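PDB 4MO9: periplasmic binding protein from Veillonella parvula, which probably captures an iron-siderophore or related metal complex between its two lobes and delivers it to a membrane ABC transporter. Local coordinates for residues A[26-31]-A[121-126]; A[41-46]-A[53-58]; A[185-190]-A[340-345]; A[227-230]-A[234-237]. One frame throughout, in Å; residues are numbered along the deposited sequence.

Contact 1: residues A[26-31]-A[121-126]; sequences DVTGRT and IPVDLK
V123 lays its side chain against the turn at residues 26-29. Its CB points toward that turn, and from there the chain forks. CG1 stands anti to the backbone N (chi1 164°), which turns CG2 to the side of the backbone N and makes it the atom of V123 that touches. That one methyl lies 3.6 Å from V27 CG1 and 4.0 Å from T28 CG2, both on the side facing the turn. The V27 side chain runs aslant to that of V123, whereas T28 passes it in the opposite direction. K126, one helical turn further on, adds only a loose touch, its CD lying 4.5 Å from T28 CG2.

The turn is held from within by D26. Its OD1 accepts from T28 OG1 (2.8 Å), almost in the carboxylate plane, and from T28 N and R30 N, which approach from opposite faces of the carboxylate; the bond from T28 N closes an Asx turn. D26 OD2 takes R30 NH1 at 2.9 Å in a salt bridge lying in the guanidinium plane, and accepts from Y146 N as well. The type I turn D26-G29 lies in the loop joining strands 22-25 and 31-34, pinned to strand 143-147 by V27 and R30, with V27 also resting on helix 154-168 and V123 at the junction of strand 118-122 with the helix that follows.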
loop_
_atom_site.group_PDB
_atom_site.type_symbol
_atom_site.label_atom_id
_atom_site.label_comp_id
_atom_site.label_asym_id
_atom_site.label_seq_id
_atom_site.Cartn_x
_atom_site.Cartn_y
_atom_site.Cartn_z
ATOM N N ASP A 26 7.182 -18.342 -7.984
ATOM C CA ASP A 26 7.110 -16.983 -7.461
ATOM C C ASP A 26 6.876 -15.954 -8.571
ATOM O O ASP A 26 6.751 -16.324 -9.752
ATOM C CB ASP A 26 8.255 -16.652 -6.468
ATOM C CG ASP A 26 9.575 -16.256 -7.135
ATOM O OD1 ASP A 26 9.654 -16.061 -8.376
ATOM O OD2 ASP A 26 10.573 -16.109 -6.387
ATOM N N VAL A 27 6.776 -14.684 -8.196
ATOM C CA VAL A 27 6.392 -13.639 -9.142
ATOM C C VAL A 27 7.435 -13.446 -10.256
ATOM O O VAL A 27 7.125 -12.868 -11.287
ATOM C CB VAL A 27 6.105 -12.311 -8.395
ATOM C CG1 VAL A 27 7.393 -11.548 -8.185
ATOM C CG2 VAL A 27 5.095 -11.444 -9.154
ATOM N N THR A 28 8.659 -13.956 -10.072
ATOM C CA THR A 28 9.689 -13.800 -11.102
ATOM C C THR A 28 9.826 -15.061 -11.952
ATOM O O THR A 28 10.655 -15.116 -12.874
ATOM C CB THR A 28 11.086 -13.456 -10.520
ATOM O OG1 THR A 28 11.606 -14.592 -9.820
ATOM C CG2 THR A 28 11.009 -12.274 -9.561
ATOM N N GLY A 29 9.038 -16.084 -11.621
ATOM C CA GLY A 29 9.106 -17.335 -12.351
ATOM C C GLY A 29 9.989 -18.384 -11.710
ATOM O O GLY A 29 10.217 -19.444 -12.314
ATOM N N ARG A 30 10.491 -18.124 -10.499
ATOM C CA ARG A 30 11.345 -19.111 -9.831
ATOM C C ARG A 30 10.529 -20.262 -9.268
ATOM O O ARG A 30 9.476 -20.055 -8.636
ATOM C CB ARG A 30 12.172 -18.478 -8.702
ATOM C CG ARG A 30 13.168 -17.443 -9.196
ATOM C CD ARG A 30 13.784 -16.652 -8.035
ATOM N NE ARG A 30 14.564 -17.468 -7.101
ATOM C CZ ARG A 30 14.134 -17.855 -5.901
ATOM N NH1 ARG A 30 12.912 -17.545 -5.492
ATOM N NH2 ARG A 30 14.926 -18.555 -5.107
ATOM N N THR A 31 11.021 -21.473 -9.506
ATOM C CA THR A 31 10.411 -22.663 -8.948
ATOM C C THR A 31 11.000 -22.948 -7.568
ATOM O O THR A 31 12.177 -23.312 -7.428
ATOM C CB THR A 31 10.619 -23.870 -9.874
ATOM O OG1 THR A 31 9.974 -23.612 -11.133
ATOM C CG2 THR A 31 10.014 -25.112 -9.253
ATOM N N ILE A 121 10.215 -11.859 -0.194
ATOM C CA ILE A 121 10.943 -10.625 -0.492
ATOM C C ILE A 121 10.295 -9.880 -1.643
ATOM O O ILE A 121 10.158 -10.426 -2.736
ATOM C CB ILE A 121 12.409 -10.926 -0.864
ATOM C CG1 ILE A 121 13.136 -11.566 0.322
ATOM C CG2 ILE A 121 13.129 -9.634 -1.306
ATOM C CD1 ILE A 121 13.455 -10.570 1.467
ATOM N N PRO A 122 9.888 -8.621 -1.417
ATOM C CA PRO A 122 9.373 -7.850 -2.553
ATOM C C PRO A 122 10.439 -7.665 -3.637
ATOM O O PRO A 122 11.638 -7.541 -3.330
ATOM C CB PRO A 122 9.016 -6.491 -1.920
ATOM C CG PRO A 122 8.690 -6.839 -0.478
ATOM C CD PRO A 122 9.722 -7.909 -0.134
ATOM N N VAL A 123 10.015 -7.677 -4.898
ATOM C CA VAL A 123 10.932 -7.430 -6.014
ATOM C C VAL A 123 11.717 -6.124 -5.852
ATOM O O VAL A 123 12.901 -6.054 -6.192
ATOM C CB VAL A 123 10.173 -7.464 -7.365
ATOM C CG1 VAL A 123 10.994 -6.833 -8.484
ATOM C CG2 VAL A 123 9.791 -8.913 -7.717
ATOM N N ASP A 124 11.067 -5.085 -5.331
ATOM C CA ASP A 124 11.759 -3.807 -5.116
ATOM C C ASP A 124 12.903 -3.936 -4.100
ATOM O O ASP A 124 13.773 -3.065 -4.014
ATOM C CB ASP A 124 10.764 -2.724 -4.675
ATOM C CG ASP A 124 10.008 -2.106 -5.849
ATOM O OD1 ASP A 124 10.057 -2.683 -6.965
ATOM O OD2 ASP A 124 9.365 -1.042 -5.659
ATOM N N LEU A 125 12.895 -5.028 -3.341
ATOM C CA LEU A 125 13.911 -5.296 -2.325
ATOM C C LEU A 125 14.871 -6.423 -2.769
ATOM O O LEU A 125 15.885 -6.696 -2.111
ATOM C CB LEU A 125 13.215 -5.662 -0.996
ATOM C CG LEU A 125 14.055 -5.862 0.275
ATOM C CD1 LEU A 125 14.884 -4.629 0.596
ATOM C CD2 LEU A 125 13.145 -6.206 1.453
ATOM N N LYS A 126 14.563 -7.053 -3.907
ATOM C CA LYS A 126 15.322 -8.213 -4.409
ATOM C C LYS A 126 16.824 -7.968 -4.637
ATOM O O LYS A 126 17.665 -8.771 -4.198
ATOM C CB LYS A 126 14.670 -8.753 -5.695
ATOM C CG LYS A 126 15.451 -9.887 -6.426
ATOM C CD LYS A 126 14.542 -10.555 -7.465
ATOM C CE LYS A 126 15.274 -11.582 -8.334
ATOM N NZ LYS A 126 16.292 -10.974 -9.222
#

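Contact 2: residues A[41-46]-A[53-58]; sequences VVLQWS and FTISAL
V41, L43 and I55 meet through aliphatic branches alone, and the aromatic rings of the two segments turn to other partners. W45 meets the H150 ring with the planes about 65° apart, packs against P122, and touches the bound trimethylamine oxide, whose pocket it shares with A48, S73 and R78. F53 meets the F322 ring at about 60°.

Between strand and helix the work falls to one atom, I55 CD1. It touches V41 CG1 at 4.0 Å, the two side chains reaching for each other tip to tip, and L43 CD2 at 3.9 Å, with the leucine lying across it. I55 keeps CG1 beside its backbone N and extends the chain fully beyond it (chi2 178°), which carries CD1 out from the helix toward V41 and L43. V41 answers with CG1 anti to its own N. I164 and L168 of helix 154-168 pack on the same isoleucine.

The strand and helix belong to the beta-alpha-beta unit completed by strand 67-69, a building block of the parallel sheet in the N-terminal lobe. All three touching residues are buried and nonpolar, so the pairing rests on dispersion and the exclusion of water, with its specificity set by shape and not by directed bonds.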
loop_
_atom_site.group_PDB
_atom_site.type_symbol
_atom_site.label_atom_id
_atom_site.label_comp_id
_atom_site.label_asym_id
_atom_site.label_seq_id
_atom_site.Cartn_x
_atom_site.Cartn_y
_atom_site.Cartn_z
ATOM N N VAL A 41 7.977 -18.187 9.137
ATOM C CA VAL A 41 8.257 -17.132 8.174
ATOM C C VAL A 41 9.041 -15.985 8.835
ATOM O O VAL A 41 8.782 -15.654 9.996
ATOM C CB VAL A 41 6.927 -16.590 7.589
ATOM C CG1 VAL A 41 7.172 -15.447 6.599
ATOM C CG2 VAL A 41 6.122 -17.724 6.923
ATOM N N VAL A 42 10.004 -15.401 8.115
ATOM C CA VAL A 42 10.622 -14.131 8.525
ATOM C C VAL A 42 10.022 -13.008 7.678
ATOM O O VAL A 42 10.125 -13.023 6.445
ATOM C CB VAL A 42 12.162 -14.135 8.355
ATOM C CG1 VAL A 42 12.736 -12.743 8.600
ATOM C CG2 VAL A 42 12.810 -15.146 9.297
ATOM N N LEU A 43 9.377 -12.049 8.334
ATOM C CA LEU A 43 8.727 -10.938 7.634
ATOM C C LEU A 43 9.700 -9.837 7.239
ATOM O O LEU A 43 10.647 -9.534 7.973
ATOM C CB LEU A 43 7.657 -10.316 8.531
ATOM C CG LEU A 43 6.560 -11.259 9.017
ATOM C CD1 LEU A 43 5.654 -10.538 10.030
ATOM C CD2 LEU A 43 5.755 -11.769 7.827
ATOM N N GLN A 44 9.444 -9.220 6.086
ATOM C CA GLN A 44 10.095 -7.981 5.687
ATOM C C GLN A 44 9.034 -7.038 5.125
ATOM O O GLN A 44 8.018 -7.503 4.571
ATOM C CB GLN A 44 11.157 -8.236 4.616
ATOM C CG GLN A 44 12.370 -8.985 5.104
ATOM C CD GLN A 44 13.244 -8.146 6.024
ATOM O OE1 GLN A 44 13.288 -8.378 7.236
ATOM N NE2 GLN A 44 13.962 -7.195 5.454
ATOM N N TRP A 45 9.283 -5.737 5.264
ATOM C CA TRP A 45 8.398 -4.668 4.761
ATOM C C TRP A 45 6.919 -4.830 5.147
ATOM O O TRP A 45 6.029 -4.634 4.313
ATOM C CB TRP A 45 8.527 -4.537 3.232
ATOM C CG TRP A 45 9.791 -3.862 2.801
ATOM C CD1 TRP A 45 10.902 -3.616 3.575
ATOM C CD2 TRP A 45 10.084 -3.331 1.497
ATOM N NE1 TRP A 45 11.863 -2.958 2.822
ATOM C CE2 TRP A 45 11.384 -2.777 1.549
ATOM C CE3 TRP A 45 9.371 -3.268 0.293
ATOM C CZ2 TRP A 45 11.983 -2.159 0.437
ATOM C CZ3 TRP A 45 9.968 -2.656 -0.811
ATOM C CH2 TRP A 45 11.262 -2.110 -0.727
ATOM N N SER A 46 6.652 -5.167 6.407
ATOM C CA SER A 46 5.274 -5.329 6.864
ATOM C C SER A 46 4.468 -4.037 6.710
ATOM O O SER A 46 4.911 -2.954 7.116
ATOM C CB SER A 46 5.228 -5.849 8.303
ATOM O OG SER A 46 5.748 -7.170 8.337
ATOM N N PHE A 53 0.269 -8.358 5.479
ATOM C CA PHE A 53 -1.185 -8.264 5.325
ATOM C C PHE A 53 -1.752 -9.472 4.591
ATOM O O PHE A 53 -2.842 -9.942 4.916
ATOM C CB PHE A 53 -1.583 -6.986 4.599
ATOM C CG PHE A 53 -1.809 -5.820 5.518
ATOM C CD1 PHE A 53 -1.048 -4.670 5.396
ATOM C CD2 PHE A 53 -2.781 -5.878 6.505
ATOM C CE1 PHE A 53 -1.251 -3.589 6.241
ATOM C CE2 PHE A 53 -2.994 -4.792 7.353
ATOM C CZ PHE A 53 -2.227 -3.654 7.222
ATOM N N THR A 54 -1.033 -9.971 3.590
ATOM C CA THR A 54 -1.480 -11.192 2.905
ATOM C C THR A 54 -1.508 -12.383 3.862
ATOM O O THR A 54 -2.491 -13.144 3.911
ATOM C CB THR A 54 -0.604 -11.490 1.682
ATOM O OG1 THR A 54 -0.555 -10.312 0.853
ATOM C CG2 THR A 54 -1.168 -12.664 0.877
ATOM N N ILE A 55 -0.445 -12.545 4.641
ATOM C CA ILE A 55 -0.393 -13.654 5.588
ATOM C C ILE A 55 -1.534 -13.555 6.607
ATOM O O ILE A 55 -2.205 -14.556 6.896
ATOM C CB ILE A 55 0.993 -13.744 6.272
ATOM C CG1 ILE A 55 2.059 -14.077 5.225
ATOM C CG2 ILE A 55 0.991 -14.775 7.385
ATOM C CD1 ILE A 55 3.511 -14.155 5.778
ATOM N N SER A 56 -1.784 -12.349 7.122
ATOM C CA SER A 56 -2.855 -12.160 8.096
ATOM C C SER A 56 -4.196 -12.500 7.462
ATOM O O SER A 56 -5.063 -13.084 8.103
ATOM C CB SER A 56 -2.875 -10.716 8.602
ATOM O OG SER A 56 -1.622 -10.347 9.148
ATOM N N ALA A 57 -4.366 -12.135 6.195
ATOM C CA ALA A 57 -5.619 -12.402 5.493
ATOM C C ALA A 57 -5.830 -13.896 5.253
ATOM O O ALA A 57 -6.970 -14.372 5.200
ATOM C CB ALA A 57 -5.648 -11.638 4.177
ATOM N N LEU A 58 -4.733 -14.634 5.114
ATOM C CA LEU A 58 -4.787 -16.079 4.888
ATOM C C LEU A 58 -4.957 -16.860 6.191
ATOM O O LEU A 58 -5.715 -17.840 6.252
ATOM C CB LEU A 58 -3.513 -16.539 4.163
ATOM C CG LEU A 58 -3.412 -16.068 2.711
ATOM C CD1 LEU A 58 -1.973 -16.128 2.197
ATOM C CD2 LEU A 58 -4.325 -16.894 1.825
#

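Contact 3: residues A[185-190]-A[340-345]; sequences VTRVLD and KDVDPE
The meeting of R187 with D341 and V342 is a partly buried, mixed apolar and electrostatic contact, made where the long helix 171-194 passes the loop leading into helix 344-355. The touching is done by the aliphatic stem of the arginine. R187 CD lies 3.8 Å from V342 CG2, the two side chains sliding past each other in opposite directions. The extended chi1 (179°) and chi2 bring CD alongside the valine, and the bend at chi3 (-69°) turns NE and the guanidinium aside.

The charge part is looser. R187 NE stands 4.5 Å from D341 OD2, and the oxygen lies well out of the guanidinium plane, so the attraction is between charges and no N-H is aimed at it. D341 has a stronger partner one turn further along the same helix: R191 NH1 forms a salt bridge with its OD1. Together the two arginines probably offer the carboxylate a positive field.

V342 is buried, and its side chain also touches E328 of helix 324-334, while its carbonyl oxygen accepts from K332 NZ. D343 then serves as N-cap of helix 344-355 through a bond from A346 N to its OD1. Helix 171-194 is probably the long helix that links the two lobes in TroA-like binding proteins, and here the loop before helix 344-355 rests on it.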
loop_
_atom_site.group_PDB
_atom_site.type_symbol
_atom_site.label_atom_id
_atom_site.label_comp_id
_atom_site.label_asym_id
_atom_site.label_seq_id
_atom_site.Cartn_x
_atom_site.Cartn_y
_atom_site.Cartn_z
ATOM N N VAL A 185 -10.530 -4.761 -9.468
ATOM C CA VAL A 185 -9.570 -4.053 -10.301
ATOM C C VAL A 185 -9.932 -4.170 -11.787
ATOM O O VAL A 185 -9.812 -3.189 -12.531
ATOM C CB VAL A 185 -8.134 -4.481 -10.001
ATOM C CG1 VAL A 185 -7.163 -3.919 -11.038
ATOM C CG2 VAL A 185 -7.752 -4.003 -8.611
ATOM N N THR A 186 -10.424 -5.338 -12.216
ATOM C CA THR A 186 -10.822 -5.491 -13.618
ATOM C C THR A 186 -12.031 -4.645 -13.986
ATOM O O THR A 186 -12.091 -4.128 -15.103
ATOM C CB THR A 186 -11.062 -6.970 -14.043
ATOM O OG1 THR A 186 -12.139 -7.528 -13.275
ATOM C CG2 THR A 186 -9.790 -7.793 -13.849
ATOM N N ARG A 187 -13.001 -4.510 -13.076
ATOM C CA ARG A 187 -14.146 -3.633 -13.324
ATOM C C ARG A 187 -13.641 -2.217 -13.595
ATOM O O ARG A 187 -14.056 -1.576 -14.569
ATOM C CB ARG A 187 -15.118 -3.616 -12.128
ATOM C CG ARG A 187 -16.334 -2.706 -12.314
ATOM C CD ARG A 187 -17.235 -2.646 -11.065
ATOM N NE ARG A 187 -17.939 -3.909 -10.826
ATOM C CZ ARG A 187 -17.585 -4.809 -9.909
ATOM N NH1 ARG A 187 -16.531 -4.597 -9.120
ATOM N NH2 ARG A 187 -18.291 -5.932 -9.783
ATOM N N VAL A 188 -12.740 -1.741 -12.744
ATOM C CA VAL A 188 -12.141 -0.412 -12.906
ATOM C C VAL A 188 -11.370 -0.272 -14.220
ATOM O O VAL A 188 -11.650 0.636 -15.017
ATOM C CB VAL A 188 -11.202 -0.055 -11.730
ATOM C CG1 VAL A 188 -10.403 1.221 -12.043
ATOM C CG2 VAL A 188 -11.994 0.115 -10.431
ATOM N N LEU A 189 -10.416 -1.170 -14.456
ATOM C CA LEU A 189 -9.543 -1.050 -15.621
ATOM C C LEU A 189 -10.313 -1.206 -16.931
ATOM O O LEU A 189 -10.069 -0.467 -17.885
ATOM C CB LEU A 189 -8.368 -2.033 -15.540
ATOM C CG LEU A 189 -7.379 -1.803 -14.395
ATOM C CD1 LEU A 189 -6.309 -2.871 -14.369
ATOM C CD2 LEU A 189 -6.737 -0.429 -14.512
ATOM N N ASP A 190 -11.253 -2.150 -16.980
ATOM C CA ASP A 190 -12.090 -2.310 -18.171
ATOM C C ASP A 190 -12.914 -1.065 -18.447
ATOM O O ASP A 190 -12.970 -0.577 -19.581
ATOM C CB ASP A 190 -13.067 -3.471 -18.018
ATOM C CG ASP A 190 -13.837 -3.742 -19.293
ATOM O OD1 ASP A 190 -13.191 -3.863 -20.360
ATOM O OD2 ASP A 190 -15.087 -3.817 -19.247
ATOM N N LYS A 340 -20.926 4.883 -9.949
ATOM C CA LYS A 340 -21.911 4.952 -8.867
ATOM C C LYS A 340 -22.095 3.597 -8.200
ATOM O O LYS A 340 -22.534 3.519 -7.049
ATOM C CB LYS A 340 -23.268 5.454 -9.378
ATOM C CG LYS A 340 -23.210 6.800 -10.074
ATOM C CD LYS A 340 -24.598 7.412 -10.275
ATOM C CE LYS A 340 -25.158 7.960 -8.963
ATOM N NZ LYS A 340 -26.302 8.906 -9.177
ATOM N N ASP A 341 -21.757 2.534 -8.926
ATOM C CA ASP A 341 -21.930 1.177 -8.424
ATOM C C ASP A 341 -20.699 0.700 -7.655
ATOM O O ASP A 341 -20.609 -0.475 -7.260
ATOM C CB ASP A 341 -22.245 0.219 -9.583
ATOM C CG ASP A 341 -21.140 0.178 -10.632
ATOM O OD1 ASP A 341 -20.285 1.086 -10.642
ATOM O OD2 ASP A 341 -21.125 -0.767 -11.454
ATOM N N VAL A 342 -19.747 1.603 -7.444
ATOM C CA VAL A 342 -18.523 1.257 -6.729
ATOM C C VAL A 342 -18.399 2.046 -5.423
ATOM O O VAL A 342 -18.650 3.245 -5.406
ATOM C CB VAL A 342 -17.287 1.476 -7.633
ATOM C CG1 VAL A 342 -16.023 1.576 -6.817
ATOM C CG2 VAL A 342 -17.174 0.337 -8.655
ATOM N N ASP A 343 -18.026 1.371 -4.335
ATOM C CA ASP A 343 -17.864 2.027 -3.031
ATOM C C ASP A 343 -16.515 1.650 -2.416
ATOM O O ASP A 343 -16.392 0.605 -1.761
ATOM C CB ASP A 343 -19.006 1.628 -2.092
ATOM C CG ASP A 343 -19.011 2.429 -0.791
ATOM O OD1 ASP A 343 -17.939 2.904 -0.349
ATOM O OD2 ASP A 343 -20.100 2.574 -0.197
ATOM N N PRO A 344 -15.502 2.507 -2.614
ATOM C CA PRO A 344 -14.121 2.182 -2.236
ATOM C C PRO A 344 -13.966 1.986 -0.729
ATOM O O PRO A 344 -13.197 1.112 -0.308
ATOM C CB PRO A 344 -13.316 3.392 -2.735
ATOM C CG PRO A 344 -14.219 4.066 -3.759
ATOM C CD PRO A 344 -15.613 3.822 -3.269
ATOM N N GLU A 345 -14.689 2.763 0.077
ATOM C CA GLU A 345 -14.614 2.558 1.520
ATOM C C GLU A 345 -15.199 1.197 1.910
ATOM O O GLU A 345 -14.647 0.490 2.752
ATOM C CB GLU A 345 -15.310 3.682 2.306
ATOM C CG GLU A 345 -14.798 3.741 3.743
ATOM C CD GLU A 345 -15.656 4.563 4.675
ATOM O OE1 GLU A 345 -16.461 5.394 4.192
ATOM O OE2 GLU A 345 -15.511 4.371 5.904
#

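Contact 4: residues A[227-230]-A[234-237]; sequences LATM and DVIT
T229 OG1 is gripped from several directions. A water donates to it at 2.9 Å, and it is also bonded to the carbonyl oxygens of G220 and G225, the latter one helical turn back. With the water as donor, the hydroxyl's single hydrogen is left to be shared between the two carbonyls, or given to one of them. Keeping OG1 beside the backbone N (chi1 -64°) is what lays it against the preceding turn.

The setting is a beta-alpha-beta unit: strand 201-206, helix 224-230 and strand 234-235, the last an outermost strand of the C-terminal lobe's mixed sheet, parallel to 201-206. The same water ties helix to strand, accepting from V235 N at 2.8 Å, so that a backbone amide of the edge strand is satisfied through a threonine of the helix. D234 and I236, meanwhile, hold their backbone bonds to V202.

Around this bridge V235 packs on the helix through one methyl. V235 points toward the helix and is buried, with CG1 anti to its N, which places CG2 on the backbone-N side, facing the helix. The T229 and V235 side chains cross at about a right angle, and OG1 of T229 sits 3.6 Å from V235 CG2, a contact of packing alone. A228 touches both L204 of strand 201-206 and V235; its CB lies 3.9 Å from CG2 of V235, the same methyl that meets T229.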
loop_
_atom_site.group_PDB
_atom_site.type_symbol
_atom_site.label_atom_id
_atom_site.label_comp_id
_atom_site.label_asym_id
_atom_site.label_seq_id
_atom_site.Cartn_x
_atom_site.Cartn_y
_atom_site.Cartn_z
ATOM N N LEU A 227 -0.828 4.869 -10.663
ATOM C CA LEU A 227 -2.194 4.481 -10.351
ATOM C C LEU A 227 -3.202 5.482 -10.915
ATOM O O LEU A 227 -4.234 5.087 -11.471
ATOM C CB LEU A 227 -2.378 4.355 -8.839
ATOM C CG LEU A 227 -1.603 3.221 -8.166
ATOM C CD1 LEU A 227 -1.695 3.366 -6.650
ATOM C CD2 LEU A 227 -2.159 1.881 -8.598
ATOM N N ALA A 228 -2.912 6.770 -10.778
ATOM C CA ALA A 228 -3.829 7.796 -11.291
ATOM C C ALA A 228 -3.956 7.702 -12.814
ATOM O O ALA A 228 -5.049 7.835 -13.371
ATOM C CB ALA A 228 -3.356 9.174 -10.881
ATOM N N THR A 229 -2.835 7.468 -13.484
ATOM C CA THR A 229 -2.844 7.267 -14.932
ATOM C C THR A 229 -3.680 6.047 -15.352
ATOM O O THR A 229 -4.470 6.125 -16.298
ATOM C CB THR A 229 -1.412 7.134 -15.466
ATOM O OG1 THR A 229 -0.721 8.371 -15.239
ATOM C CG2 THR A 229 -1.417 6.821 -16.957
HETATM N N MSE A 230 -3.521 4.930 -14.647
HETATM C CA MSE A 230 -4.284 3.725 -14.966
HETATM C C MSE A 230 -5.779 3.919 -14.744
HETATM O O MSE A 230 -6.601 3.265 -15.395
HETATM C CB MSE A 230 -3.799 2.541 -14.124
HETATM C CG MSE A 230 -2.328 2.225 -14.310
HETATM SE SE MSE A 230 -1.848 0.548 -13.387
HETATM C CE MSE A 230 -3.236 -0.555 -14.191
ATOM N N ASP A 234 -5.155 12.634 -16.116
ATOM C CA ASP A 234 -3.987 13.300 -16.682
ATOM C C ASP A 234 -3.161 13.905 -15.542
ATOM O O ASP A 234 -3.518 14.953 -14.996
ATOM C CB ASP A 234 -4.427 14.401 -17.657
ATOM C CG ASP A 234 -3.264 15.019 -18.413
ATOM O OD1 ASP A 234 -2.099 14.689 -18.102
ATOM O OD2 ASP A 234 -3.511 15.851 -19.318
ATOM N N VAL A 235 -2.064 13.242 -15.178
ATOM C CA VAL A 235 -1.211 13.701 -14.079
ATOM C C VAL A 235 -0.397 14.945 -14.477
ATOM O O VAL A 235 0.538 14.847 -15.275
ATOM C CB VAL A 235 -0.270 12.570 -13.616
ATOM C CG1 VAL A 235 0.599 13.031 -12.461
ATOM C CG2 VAL A 235 -1.080 11.335 -13.213
ATOM N N ILE A 236 -0.736 16.110 -13.921
ATOM C CA ILE A 236 -0.135 17.367 -14.401
ATOM C C ILE A 236 1.392 17.413 -14.248
ATOM O O ILE A 236 2.075 18.173 -14.939
ATOM C CB ILE A 236 -0.757 18.637 -13.739
ATOM C CG1 ILE A 236 -0.337 18.772 -12.267
ATOM C CG2 ILE A 236 -2.285 18.657 -13.906
ATOM C CD1 ILE A 236 -0.669 20.154 -11.657
ATOM N N THR A 237 1.920 16.600 -13.337
ATOM C CA THR A 237 3.354 16.573 -13.055
ATOM C C THR A 237 4.107 15.492 -13.842
ATOM O O THR A 237 5.322 15.359 -13.687
ATOM C CB THR A 237 3.623 16.352 -11.547
ATOM O OG1 THR A 237 2.761 15.318 -11.055
ATOM C CG2 THR A 237 3.380 17.634 -10.751
HETATM O O HOH W 1 -1.186 10.937 -16.581
#

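From the N terminus, the hairpin turn at 26-31 is met by 121-126, and contact 1 thereby closes a loop that holds contact 2, itself closing the short strand-to-helix loop, entirely within it. Both reach one parallel sheet, strands 41-42 and 118-122 being neighbours, and L125 CD2 packs on W45 NE1 at 3.8 Å. Contact 3 opens on helix 171-194 and closes only near the C terminus, enclosing contact 4, which closes a short helix-to-strand loop; the two touch where L189 CD2 meets M230 CE at 3.5 Å. None cross: contacts 1 and 2 lie in the first lobe, contact 4 in the second, and contact 3 ties the C-terminal region to the connecting helix.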